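Local structure of uncharacterized protein (Magnetospirillum magneticum AMB-1, 5MU5) at residues A[246-257]-A[643-653]. The protein is a Maf-family glycosyltransferase involved in bacterial flagella formation, probably by transferring sugars onto flagellin. Residues are numbered along the deposited sequence; the frame is centred on the assembly and turned at random.
Sequences MEMTRASYKNMR and YFDNIEAFESD
Glu648 OE2 is gripped by two donors from helix 242-257. Tyr253 OH approaches Glu648 OE2 from above the carboxylate plane at 2.7 Å. Arg257 NE makes a salt bridge to Glu648 OE2, 3.1 Å away and nearly along the C-O bond. A long acidic side chain suits this place, its extended chain carrying the carboxylate across to both donors. The flexible chain of Lys254, bent at chi2 and chi3, curls to bring NZ 2.9 Å from Glu648 O, on a lone pair in the carbonyl plane. Branched Ile647 lays CG2 over one face of the Tyr253 ring, a CH-pi contact. Met246, flexible and apolar, sets CG over the centre of the Tyr643 ring, 3.8 Å from the centroid, while Tyr643 OH gives a weak bond to Met246 O. With CG anti to the backbone N (chi1 -179°) and a bend at chi3, Arg250 turns back to hold Glu247 side-on, NE to OE1 at 2.9 Å and NH2 to OE2 at 3.0 Å. Ser652 C and Asp653 N cover one guanidinium face, and a water links NH1 to Ile647 O and Phe650 O. A leucine at Arg250 would probably leave Glu247 without its charge partner and this water without its guanidinium donor. Helix 242-257 thus packs on the last turn of helix 618-646 and the turn after it, joining the MptE-like region to the Maf helical bundle near where Ser652 N-caps helix 653-661.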
loop_
_atom_site.group_PDB
_atom_site.type_symbol
_atom_site.label_atom_id
_atom_site.label_comp_id
_atom_site.label_asym_id
_atom_site.label_seq_id
_atom_site.Cartn_x
_atom_site.Cartn_y
_atom_site.Cartn_z
ATOM N N MET A 246 9.599 15.357 -0.547
ATOM C CA MET A 246 10.276 16.591 -0.172
ATOM C C MET A 246 9.451 17.330 0.870
ATOM O O MET A 246 9.985 17.763 1.893
ATOM C CB MET A 246 10.517 17.503 -1.370
ATOM C CG MET A 246 11.612 17.037 -2.304
ATOM S SD MET A 246 11.750 18.144 -3.715
ATOM C CE MET A 246 13.320 17.601 -4.361
ATOM N N GLU A 247 8.152 17.458 0.633
ATOM C CA GLU A 247 7.300 18.144 1.597
ATOM C C GLU A 247 7.219 17.457 2.964
ATOM O O GLU A 247 7.174 18.132 3.976
ATOM C CB GLU A 247 5.891 18.318 1.053
ATOM C CG GLU A 247 4.894 18.938 2.036
ATOM C CD GLU A 247 5.422 20.177 2.756
ATOM O OE1 GLU A 247 6.308 20.860 2.191
ATOM O OE2 GLU A 247 4.960 20.471 3.892
ATOM N N MET A 248 7.170 16.127 2.982
ATOM C CA MET A 248 7.033 15.383 4.229
ATOM C C MET A 248 8.261 15.608 5.070
ATOM O O MET A 248 8.160 15.855 6.263
ATOM C CB MET A 248 6.933 13.877 3.990
ATOM C CG MET A 248 5.715 13.361 3.246
ATOM S SD MET A 248 4.138 13.760 3.993
ATOM C CE MET A 248 3.695 15.285 3.165
ATOM N N THR A 249 9.415 15.475 4.424
ATOM C CA THR A 249 10.699 15.609 5.074
ATOM C C THR A 249 10.937 17.062 5.494
ATOM O O THR A 249 11.519 17.292 6.552
ATOM C CB THR A 249 11.833 15.063 4.170
ATOM O OG1 THR A 249 11.696 13.651 4.039
ATOM C CG2 THR A 249 13.192 15.336 4.740
ATOM N N ARG A 250 10.492 18.032 4.694
ATOM C CA ARG A 250 10.612 19.444 5.086
ATOM C C ARG A 250 9.754 19.740 6.334
ATOM O O ARG A 250 10.213 20.365 7.287
ATOM C CB ARG A 250 10.189 20.371 3.962
ATOM C CG ARG A 250 10.322 21.850 4.290
ATOM C CD ARG A 250 9.416 22.687 3.411
ATOM N NE ARG A 250 8.026 22.525 3.826
ATOM C CZ ARG A 250 7.443 23.225 4.797
ATOM N NH1 ARG A 250 8.109 24.167 5.453
ATOM N NH2 ARG A 250 6.184 22.972 5.109
ATOM N N ALA A 251 8.512 19.280 6.320
ATOM C CA ALA A 251 7.623 19.456 7.470
ATOM C C ALA A 251 8.278 18.877 8.716
ATOM O O ALA A 251 8.396 19.545 9.729
ATOM C CB ALA A 251 6.267 18.783 7.222
ATOM N N SER A 252 8.725 17.633 8.619
ATOM C CA SER A 252 9.309 16.939 9.758
ATOM C C SER A 252 10.576 17.633 10.226
ATOM O O SER A 252 10.786 17.785 11.420
ATOM C CB SER A 252 9.589 15.481 9.410
ATOM O OG SER A 252 9.967 14.761 10.577
ATOM N N TYR A 253 11.400 18.054 9.276
ATOM C CA TYR A 253 12.628 18.769 9.576
ATOM C C TYR A 253 12.288 19.997 10.418
ATOM O O TYR A 253 12.841 20.181 11.486
ATOM C CB TYR A 253 13.320 19.193 8.279
ATOM C CG TYR A 253 14.562 20.045 8.439
ATOM C CD1 TYR A 253 14.469 21.385 8.812
ATOM C CD2 TYR A 253 15.829 19.524 8.170
ATOM C CE1 TYR A 253 15.597 22.164 8.946
ATOM C CE2 TYR A 253 16.956 20.301 8.301
ATOM C CZ TYR A 253 16.825 21.621 8.693
ATOM O OH TYR A 253 17.933 22.415 8.810
ATOM N N LYS A 254 11.351 20.811 9.945
ATOM C CA LYS A 254 11.001 22.054 10.636
ATOM C C LYS A 254 10.320 21.791 11.959
ATOM O O LYS A 254 10.511 22.527 12.894
ATOM C CB LYS A 254 10.076 22.909 9.788
ATOM C CG LYS A 254 10.653 23.301 8.452
ATOM C CD LYS A 254 11.832 24.220 8.575
ATOM C CE LYS A 254 11.377 25.591 9.013
ATOM N NZ LYS A 254 12.529 26.519 9.027
ATOM N N ASN A 255 9.507 20.752 12.024
ATOM C CA ASN A 255 8.843 20.408 13.263
ATOM C C ASN A 255 9.808 20.010 14.373
ATOM O O ASN A 255 9.525 20.236 15.534
ATOM C CB ASN A 255 7.859 19.267 13.031
ATOM C CG ASN A 255 6.552 19.740 12.436
ATOM O OD1 ASN A 255 6.141 20.872 12.672
ATOM N ND2 ASN A 255 5.880 18.868 11.677
ATOM N N MET A 256 10.936 19.414 14.019
ATOM C CA MET A 256 11.843 18.876 15.020
ATOM C C MET A 256 13.102 19.665 15.272
ATOM O O MET A 256 13.777 19.404 16.252
ATOM C CB MET A 256 12.231 17.473 14.610
ATOM C CG MET A 256 11.085 16.500 14.752
ATOM S SD MET A 256 11.582 14.962 14.016
ATOM C CE MET A 256 12.881 14.446 15.157
ATOM N N ARG A 257 13.410 20.592 14.373
ATOM C CA ARG A 257 14.610 21.406 14.418
ATOM C C ARG A 257 14.763 22.148 15.744
ATOM O O ARG A 257 15.765 21.987 16.424
ATOM C CB ARG A 257 14.564 22.441 13.280
ATOM C CG ARG A 257 15.796 23.327 13.151
ATOM C CD ARG A 257 16.965 22.515 12.630
ATOM N NE ARG A 257 18.214 23.244 12.686
ATOM C CZ ARG A 257 18.990 23.339 13.764
ATOM N NH1 ARG A 257 18.648 22.761 14.913
ATOM N NH2 ARG A 257 20.119 24.029 13.689
ATOM N N TYR A 643 17.008 21.290 -3.097
ATOM C CA TYR A 643 16.072 21.128 -1.989
ATOM C C TYR A 643 16.772 21.002 -0.656
ATOM O O TYR A 643 16.376 21.658 0.301
ATOM C CB TYR A 643 15.180 19.909 -2.209
ATOM C CG TYR A 643 14.492 19.389 -0.982
ATOM C CD1 TYR A 643 13.321 19.960 -0.526
ATOM C CD2 TYR A 643 15.005 18.305 -0.291
ATOM C CE1 TYR A 643 12.685 19.473 0.606
ATOM C CE2 TYR A 643 14.365 17.797 0.826
ATOM C CZ TYR A 643 13.208 18.386 1.280
ATOM O OH TYR A 643 12.569 17.884 2.401
ATOM N N PHE A 644 17.792 20.152 -0.593
ATOM C CA PHE A 644 18.546 19.978 0.636
ATOM C C PHE A 644 19.323 21.235 1.026
ATOM O O PHE A 644 19.467 21.515 2.218
ATOM C CB PHE A 644 19.426 18.718 0.606
ATOM C CG PHE A 644 18.659 17.467 0.935
ATOM C CD1 PHE A 644 18.360 17.158 2.243
ATOM C CD2 PHE A 644 18.184 16.639 -0.070
ATOM C CE1 PHE A 644 17.618 16.030 2.549
ATOM C CE2 PHE A 644 17.446 15.511 0.228
ATOM C CZ PHE A 644 17.162 15.201 1.538
ATOM N N ASP A 645 19.800 21.994 0.041
ATOM C CA ASP A 645 20.443 23.274 0.327
ATOM C C ASP A 645 19.490 24.306 0.952
ATOM O O ASP A 645 19.925 25.127 1.731
ATOM C CB ASP A 645 21.060 23.873 -0.941
ATOM C CG ASP A 645 22.381 23.224 -1.315
ATOM O OD1 ASP A 645 23.007 22.581 -0.449
ATOM O OD2 ASP A 645 22.805 23.359 -2.479
ATOM N N ASN A 646 18.199 24.237 0.632
ATOM C CA ASN A 646 17.232 25.241 1.072
ATOM C C ASN A 646 16.109 24.741 1.965
ATOM O O ASN A 646 15.116 25.458 2.173
ATOM C CB ASN A 646 16.578 25.852 -0.168
ATOM C CG ASN A 646 17.567 26.554 -1.049
ATOM O OD1 ASN A 646 17.620 26.313 -2.249
ATOM N ND2 ASN A 646 18.378 27.406 -0.456
ATOM N N ILE A 647 16.259 23.525 2.487
ATOM C CA ILE A 647 15.193 22.881 3.256
ATOM C C ILE A 647 14.675 23.764 4.414
ATOM O O ILE A 647 13.465 23.825 4.666
ATOM C CB ILE A 647 15.612 21.457 3.713
ATOM C CG1 ILE A 647 14.412 20.719 4.301
ATOM C CG2 ILE A 647 16.769 21.495 4.700
ATOM C CD1 ILE A 647 14.612 19.221 4.419
ATOM N N GLU A 648 15.588 24.489 5.058
ATOM C CA GLU A 648 15.264 25.335 6.205
ATOM C C GLU A 648 14.606 26.654 5.780
ATOM O O GLU A 648 13.743 27.194 6.485
ATOM C CB GLU A 648 16.558 25.624 6.991
ATOM C CG GLU A 648 16.367 25.969 8.462
ATOM C CD GLU A 648 17.653 25.799 9.264
ATOM O OE1 GLU A 648 18.567 26.634 9.122
ATOM O OE2 GLU A 648 17.760 24.824 10.037
ATOM N N ALA A 649 14.999 27.159 4.618
ATOM C CA ALA A 649 14.579 28.486 4.174
ATOM C C ALA A 649 13.178 28.555 3.564
ATOM O O ALA A 649 12.589 29.628 3.518
ATOM C CB ALA A 649 15.601 29.056 3.205
ATOM N N PHE A 650 12.631 27.441 3.089
ATOM C CA PHE A 650 11.265 27.481 2.538
ATOM C C PHE A 650 10.311 27.988 3.614
ATOM O O PHE A 650 10.286 27.446 4.707
ATOM C CB PHE A 650 10.789 26.106 2.055
ATOM C CG PHE A 650 11.610 25.533 0.937
ATOM C CD1 PHE A 650 11.599 26.127 -0.323
ATOM C CD2 PHE A 650 12.377 24.387 1.136
ATOM C CE1 PHE A 650 12.353 25.597 -1.363
ATOM C CE2 PHE A 650 13.129 23.849 0.099
ATOM C CZ PHE A 650 13.120 24.458 -1.147
ATOM N N GLU A 651 9.550 29.035 3.313
ATOM C CA GLU A 651 8.597 29.601 4.275
ATOM C C GLU A 651 7.378 28.710 4.517
ATOM O O GLU A 651 6.770 28.780 5.581
ATOM C CB GLU A 651 8.141 30.982 3.811
ATOM C CG GLU A 651 9.253 32.021 3.843
ATOM C CD GLU A 651 8.936 33.282 3.046
ATOM O OE1 GLU A 651 7.972 33.280 2.247
ATOM O OE2 GLU A 651 9.671 34.282 3.204
ATOM N N SER A 652 7.009 27.900 3.522
ATOM C CA SER A 652 5.878 26.976 3.643
ATOM C C SER A 652 5.891 25.922 2.537
ATOM O O SER A 652 6.640 26.025 1.559
ATOM C CB SER A 652 4.550 27.727 3.573
ATOM O OG SER A 652 4.196 27.983 2.224
ATOM N N ASP A 653 5.029 24.925 2.694
ATOM C CA ASP A 653 4.874 23.858 1.705
ATOM C C ASP A 653 4.496 24.407 0.337
ATOM O O ASP A 653 4.902 23.846 -0.690
ATOM C CB ASP A 653 3.769 22.876 2.128
ATOM C CG ASP A 653 2.367 23.529 2.194
ATOM O OD1 ASP A 653 2.280 24.742 2.523
ATOM O OD2 ASP A 653 1.360 22.830 1.915
HETATM O O HOH W 1 10.881 24.946 5.268
#